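Local coordinates for BauA (PDB 6HCP), which serves as an outer-membrane, TonB-dependent receptor that takes up ferric preacinetobactin to supply Acinetobacter baumannii with iron, at residues P542-N547 with T551-G556; A496-P501 with S538-S543. All coordinates share one frame; numbering follows the deposited sequence.

Contact 1: residues P542-N547 with T551-G556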
loop_
_atom_site.group_PDB
_atom_site.type_symbol
_atom_site.label_atom_id
_atom_site.label_comp_id
_atom_site.label_asym_id
_atom_site.label_seq_id
_atom_site.Cartn_x
_atom_site.Cartn_y
_atom_site.Cartn_z
ATOM N N PRO A 542 22.951 45.579 20.779
ATOM C CA PRO A 542 23.365 46.894 20.282
ATOM C C PRO A 542 22.712 48.074 21.021
ATOM O O PRO A 542 23.170 49.210 20.888
ATOM C CB PRO A 542 22.969 46.861 18.796
ATOM C CG PRO A 542 21.839 45.862 18.735
ATOM C CD PRO A 542 22.172 44.823 19.787
ATOM N N SER A 543 21.717 47.787 21.865
ATOM C CA SER A 543 21.036 48.809 22.649
ATOM C C SER A 543 21.815 49.137 23.936
ATOM O O SER A 543 21.510 50.111 24.618
ATOM C CB SER A 543 19.625 48.390 22.967
ATOM O OG SER A 543 19.595 47.475 24.053
ATOM N N LYS A 544 22.756 48.269 24.320
ATOM C CA LYS A 544 23.440 48.409 25.604
ATOM C C LYS A 544 24.908 48.750 25.346
ATOM O O LYS A 544 25.706 47.871 25.015
ATOM C CB LYS A 544 23.299 47.143 26.454
ATOM C CG LYS A 544 23.921 47.270 27.840
ATOM C CD LYS A 544 23.450 46.247 28.845
ATOM C CE LYS A 544 24.215 46.352 30.147
ATOM N NZ LYS A 544 23.899 45.222 31.050
ATOM N N LEU A 545 25.175 50.061 25.279
ATOM C CA LEU A 545 26.466 50.589 24.863
ATOM C C LEU A 545 27.315 50.804 26.117
ATOM O O LEU A 545 26.870 51.453 27.067
ATOM C CB LEU A 545 26.279 51.918 24.125
ATOM C CG LEU A 545 25.508 51.869 22.807
ATOM C CD1 LEU A 545 25.522 53.247 22.167
ATOM C CD2 LEU A 545 26.088 50.834 21.855
ATOM N N VAL A 546 28.538 50.283 26.048
ATOM C CA VAL A 546 29.581 50.507 26.996
ATOM C C VAL A 546 30.838 50.849 26.195
ATOM O O VAL A 546 31.155 50.152 25.218
ATOM C CB VAL A 546 29.781 49.265 27.886
ATOM C CG1 VAL A 546 31.000 49.410 28.783
ATOM C CG2 VAL A 546 28.522 48.977 28.702
ATOM N N ASN A 547 31.414 52.027 26.485
ATOM C CA ASN A 547 32.477 52.594 25.655
ATOM C C ASN A 547 32.010 52.643 24.196
ATOM O O ASN A 547 32.781 52.335 23.321
ATOM C CB ASN A 547 33.759 51.763 25.725
ATOM C CG ASN A 547 34.500 51.969 27.024
ATOM O OD1 ASN A 547 34.566 53.090 27.526
ATOM N ND2 ASN A 547 35.185 50.938 27.486
ATOM N N THR A 551 27.249 45.385 23.906
ATOM C CA THR A 551 27.645 44.546 25.022
ATOM C C THR A 551 27.049 43.137 24.860
ATOM O O THR A 551 25.876 42.986 24.548
ATOM C CB THR A 551 27.211 45.195 26.340
ATOM O OG1 THR A 551 27.715 46.538 26.346
ATOM C CG2 THR A 551 27.682 44.424 27.558
ATOM N N PHE A 552 27.887 42.121 25.056
ATOM C CA PHE A 552 27.480 40.711 25.055
ATOM C C PHE A 552 26.804 40.370 26.388
ATOM O O PHE A 552 27.375 40.620 27.465
ATOM C CB PHE A 552 28.690 39.831 24.780
ATOM C CG PHE A 552 28.376 38.404 24.400
ATOM C CD1 PHE A 552 27.809 38.111 23.168
ATOM C CD2 PHE A 552 28.649 37.355 25.270
ATOM C CE1 PHE A 552 27.530 36.804 22.813
ATOM C CE2 PHE A 552 28.374 36.041 24.911
ATOM C CZ PHE A 552 27.821 35.767 23.678
ATOM N N VAL A 553 25.547 39.911 26.314
ATOM C CA VAL A 553 24.705 39.729 27.491
ATOM C C VAL A 553 24.122 38.310 27.509
ATOM O O VAL A 553 24.035 37.662 26.478
ATOM C CB VAL A 553 23.590 40.785 27.572
ATOM C CG1 VAL A 553 24.153 42.174 27.792
ATOM C CG2 VAL A 553 22.670 40.755 26.357
ATOM N N SER A 554 23.722 37.862 28.708
ATOM C CA SER A 554 23.138 36.528 28.932
ATOM C C SER A 554 21.656 36.690 29.278
ATOM O O SER A 554 21.111 35.867 29.980
ATOM C CB SER A 554 23.899 35.796 30.008
ATOM O OG SER A 554 23.875 36.552 31.214
ATOM N N ASP A 555 21.019 37.662 28.616
ATOM C CA ASP A 555 19.678 38.182 28.876
ATOM C C ASP A 555 18.594 37.415 28.097
ATOM O O ASP A 555 17.418 37.692 28.272
ATOM C CB ASP A 555 19.551 39.641 28.406
ATOM C CG ASP A 555 20.262 40.644 29.286
ATOM O OD1 ASP A 555 20.728 40.231 30.357
ATOM O OD2 ASP A 555 20.446 41.796 28.829
ATOM N N GLY A 556 18.975 36.615 27.106
ATOM C CA GLY A 556 17.956 35.952 26.290
ATOM C C GLY A 556 17.245 34.886 27.108
ATOM O O GLY A 556 17.809 34.346 28.059
#

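Contact 2: residues A496-P501 with S538-S543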
loop_
_atom_site.group_PDB
_atom_site.type_symbol
_atom_site.label_atom_id
_atom_site.label_comp_id
_atom_site.label_asym_id
_atom_site.label_seq_id
_atom_site.Cartn_x
_atom_site.Cartn_y
_atom_site.Cartn_z
ATOM N N ALA A 496 35.467 39.616 20.069
ATOM C CA ALA A 496 36.423 40.739 20.112
ATOM C C ALA A 496 35.747 42.082 19.786
ATOM O O ALA A 496 36.280 43.141 20.142
ATOM C CB ALA A 496 37.573 40.459 19.173
ATOM N N THR A 497 34.542 42.034 19.196
ATOM C CA THR A 497 33.798 43.223 18.776
ATOM C C THR A 497 32.943 43.809 19.910
ATOM O O THR A 497 32.378 44.895 19.761
ATOM C CB THR A 497 32.888 42.896 17.589
ATOM O OG1 THR A 497 32.097 41.783 17.992
ATOM C CG2 THR A 497 33.656 42.548 16.330
ATOM N N ALA A 498 32.861 43.112 21.051
ATOM C CA ALA A 498 31.962 43.526 22.142
ATOM C C ALA A 498 32.642 44.573 23.039
ATOM O O ALA A 498 33.844 44.714 23.003
ATOM C CB ALA A 498 31.556 42.306 22.935
ATOM N N SER A 499 31.851 45.264 23.863
ATOM C CA SER A 499 32.374 46.154 24.909
ATOM C C SER A 499 33.132 45.343 25.965
ATOM O O SER A 499 33.940 45.892 26.716
ATOM C CB SER A 499 31.268 46.939 25.534
ATOM O OG SER A 499 30.391 46.103 26.277
ATOM N N ASN A 500 32.762 44.061 26.099
ATOM C CA ASN A 500 33.309 43.168 27.119
ATOM C C ASN A 500 34.020 42.024 26.413
ATOM O O ASN A 500 33.692 40.848 26.629
ATOM C CB ASN A 500 32.226 42.644 28.069
ATOM C CG ASN A 500 31.037 42.016 27.363
ATOM O OD1 ASN A 500 30.670 42.411 26.252
ATOM N ND2 ASN A 500 30.330 41.137 28.065
ATOM N N PRO A 501 34.978 42.322 25.507
ATOM C CA PRO A 501 35.546 41.294 24.638
ATOM C C PRO A 501 36.217 40.170 25.436
ATOM O O PRO A 501 36.930 40.431 26.387
ATOM C CB PRO A 501 36.599 42.063 23.809
ATOM C CG PRO A 501 37.019 43.195 24.712
ATOM C CD PRO A 501 35.754 43.577 25.454
ATOM N N SER A 538 22.547 33.841 25.154
ATOM C CA SER A 538 23.458 34.986 25.165
ATOM C C SER A 538 23.526 35.586 23.757
ATOM O O SER A 538 23.430 34.861 22.795
ATOM C CB SER A 538 24.810 34.560 25.656
ATOM O OG SER A 538 24.764 34.148 27.021
ATOM N N TYR A 539 23.717 36.904 23.663
ATOM C CA TYR A 539 23.871 37.564 22.371
ATOM C C TYR A 539 24.500 38.955 22.550
ATOM O O TYR A 539 24.518 39.509 23.641
ATOM C CB TYR A 539 22.509 37.653 21.679
ATOM C CG TYR A 539 21.450 38.340 22.493
ATOM C CD1 TYR A 539 21.374 39.719 22.504
ATOM C CD2 TYR A 539 20.486 37.642 23.199
ATOM C CE1 TYR A 539 20.470 40.394 23.300
ATOM C CE2 TYR A 539 19.540 38.304 23.967
ATOM C CZ TYR A 539 19.543 39.685 24.033
ATOM O OH TYR A 539 18.650 40.394 24.789
ATOM N N LEU A 540 24.923 39.538 21.429
ATOM C CA LEU A 540 25.448 40.896 21.344
ATOM C C LEU A 540 24.288 41.886 21.249
ATOM O O LEU A 540 23.478 41.776 20.347
ATOM C CB LEU A 540 26.342 40.930 20.103
ATOM C CG LEU A 540 27.355 42.064 20.013
ATOM C CD1 LEU A 540 28.184 42.175 21.290
ATOM C CD2 LEU A 540 28.266 41.862 18.803
ATOM N N ASP A 541 24.123 42.734 22.275
ATOM C CA ASP A 541 23.023 43.681 22.404
ATOM C C ASP A 541 23.447 45.084 21.939
ATOM O O ASP A 541 24.111 45.818 22.673
ATOM C CB ASP A 541 22.512 43.703 23.848
ATOM C CG ASP A 541 21.284 44.576 24.061
ATOM O OD1 ASP A 541 20.838 45.206 23.078
ATOM O OD2 ASP A 541 20.840 44.695 25.222
ATOM N N PRO A 542 22.951 45.579 20.779
ATOM C CA PRO A 542 23.365 46.894 20.282
ATOM C C PRO A 542 22.712 48.074 21.021
ATOM O O PRO A 542 23.170 49.210 20.888
ATOM C CB PRO A 542 22.969 46.861 18.796
ATOM C CG PRO A 542 21.839 45.862 18.735
ATOM C CD PRO A 542 22.172 44.823 19.787
ATOM N N SER A 543 21.717 47.787 21.865
ATOM C CA SER A 543 21.036 48.809 22.649
ATOM C C SER A 543 21.815 49.137 23.936
ATOM O O SER A 543 21.510 50.111 24.618
ATOM C CB SER A 543 19.625 48.390 22.967
ATOM O OG SER A 543 19.595 47.475 24.053
#

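Contact 1: residues P542-N547 with T551-G556
Thr551 has its OG1 anti to its own carbonyl carbon (chi1 -53°), and this points the hydroxyl at the backbone of Lys544. Lys544 has CG anti to its backbone N and extends beyond it, which carries the aliphatic chain past Thr551. The two residues are the closest pair in backbone register, with CA atoms 5.7 Å apart. Thr551 OG1 donates a hydrogen bond of 2.8 Å to Lys544 O. The hydroxyl meets the oxygen from above the carbonyl plane, 45° out of it and not along a lone pair. Thr551 OG1 has a second hydrogen bond, to Ser499 OG in the loop nearby.

The methylene groups of Lys544 supply the apolar part. Its CG lies 4.2 Å from Thr551 CB. Further out, Lys544 CD reaches to 4.3 Å from Val553 CG1. Val546 lies two residues on from Lys544, in the short strand. Its CG2 touches Thr551 OG1 at 3.5 Å and crosses the threonine side chain obliquely. Lys544 NZ ends 5.3 Å from Asp555 OD2. The two are not in contact, and any attraction between these charges is probably modest.

The contact lies in the beta hairpin formed by the short strand 545-546 and the long strand 549-569. The chain turns a corner at residues 542 to 544, just before strand 545-546, and Lys544 sits at the end of the turn. Thr551 also pairs through its backbone with Asp541, before that corner.

The lysine chain and the valine methyl pack against the threonine side chain. Two hydrogen bonds, one of them to a main-chain carbonyl, satisfy its buried hydroxyl between the hairpin and the loop 496-501 and limit its rotation.

Contact 2: residues A496-P501 with S538-S543
A loop beyond the rim of the beta-barrel meets the end of a barrel strand here. Ala498 and Thr497, in the loop between strands 478-489 and 508-520, touch Leu540, near the end of strand 524-541. The CB of Leu540 does not aim at the loop. Its CG, anti to the backbone N (chi1 -161°), swings the end of the side chain nearer, and both methyls reach the loop. CD1 of Leu540 packs on Ala498 CB at 3.8 Å and lies 4.1 Å from Ala498 CA. CD2 of Leu540 approaches Thr497 OG1 at 3.9 Å, with the two side chains at about a right angle. No hydrogen bond joins the segments, and they bury only 95 Å² in total.

The strand end has its own polar organisation. Asp541 OD1 accepts from Ser543 N at 3.0 Å, closing an Asx turn. It also accepts from Ser543 OG at 2.8 Å. Both donors come from the same face of the carboxylate plane: the amide from well above it, the hydroxyl closer to it and on the syn side. This ties the carboxylate across the bend at Pro542.

Asn500 OD1 accepts from the backbone N of Phe552 in strand 549-569, while ND2 bonds to Glu503 OE1 within the loop. The arrangement is consistent with TonB-dependent receptors, whose barrel strands extend beyond the membrane and are joined by long extracellular loops.

In the fold
The chain passes first through the loop 496-501, then strand 508-520, and comes back along strand 524-541. Contact 2 closes this excursion, with 36 residues between its segments. The strand ends in the corner at Pro542 and Ser543, which both contacts share. Contact 1 then closes a short hairpin with three residues between its segments. The two follow one another and do not nest: contact 1 starts where contact 2 ends. Their centres are about 5 Å apart. Strand 549-569 runs antiparallel beside strand 524-541, and its first residues also bond to the loop 496-501. Loop, strand end and hairpin are thus tied together at one end of the barrel strands, beyond the rim.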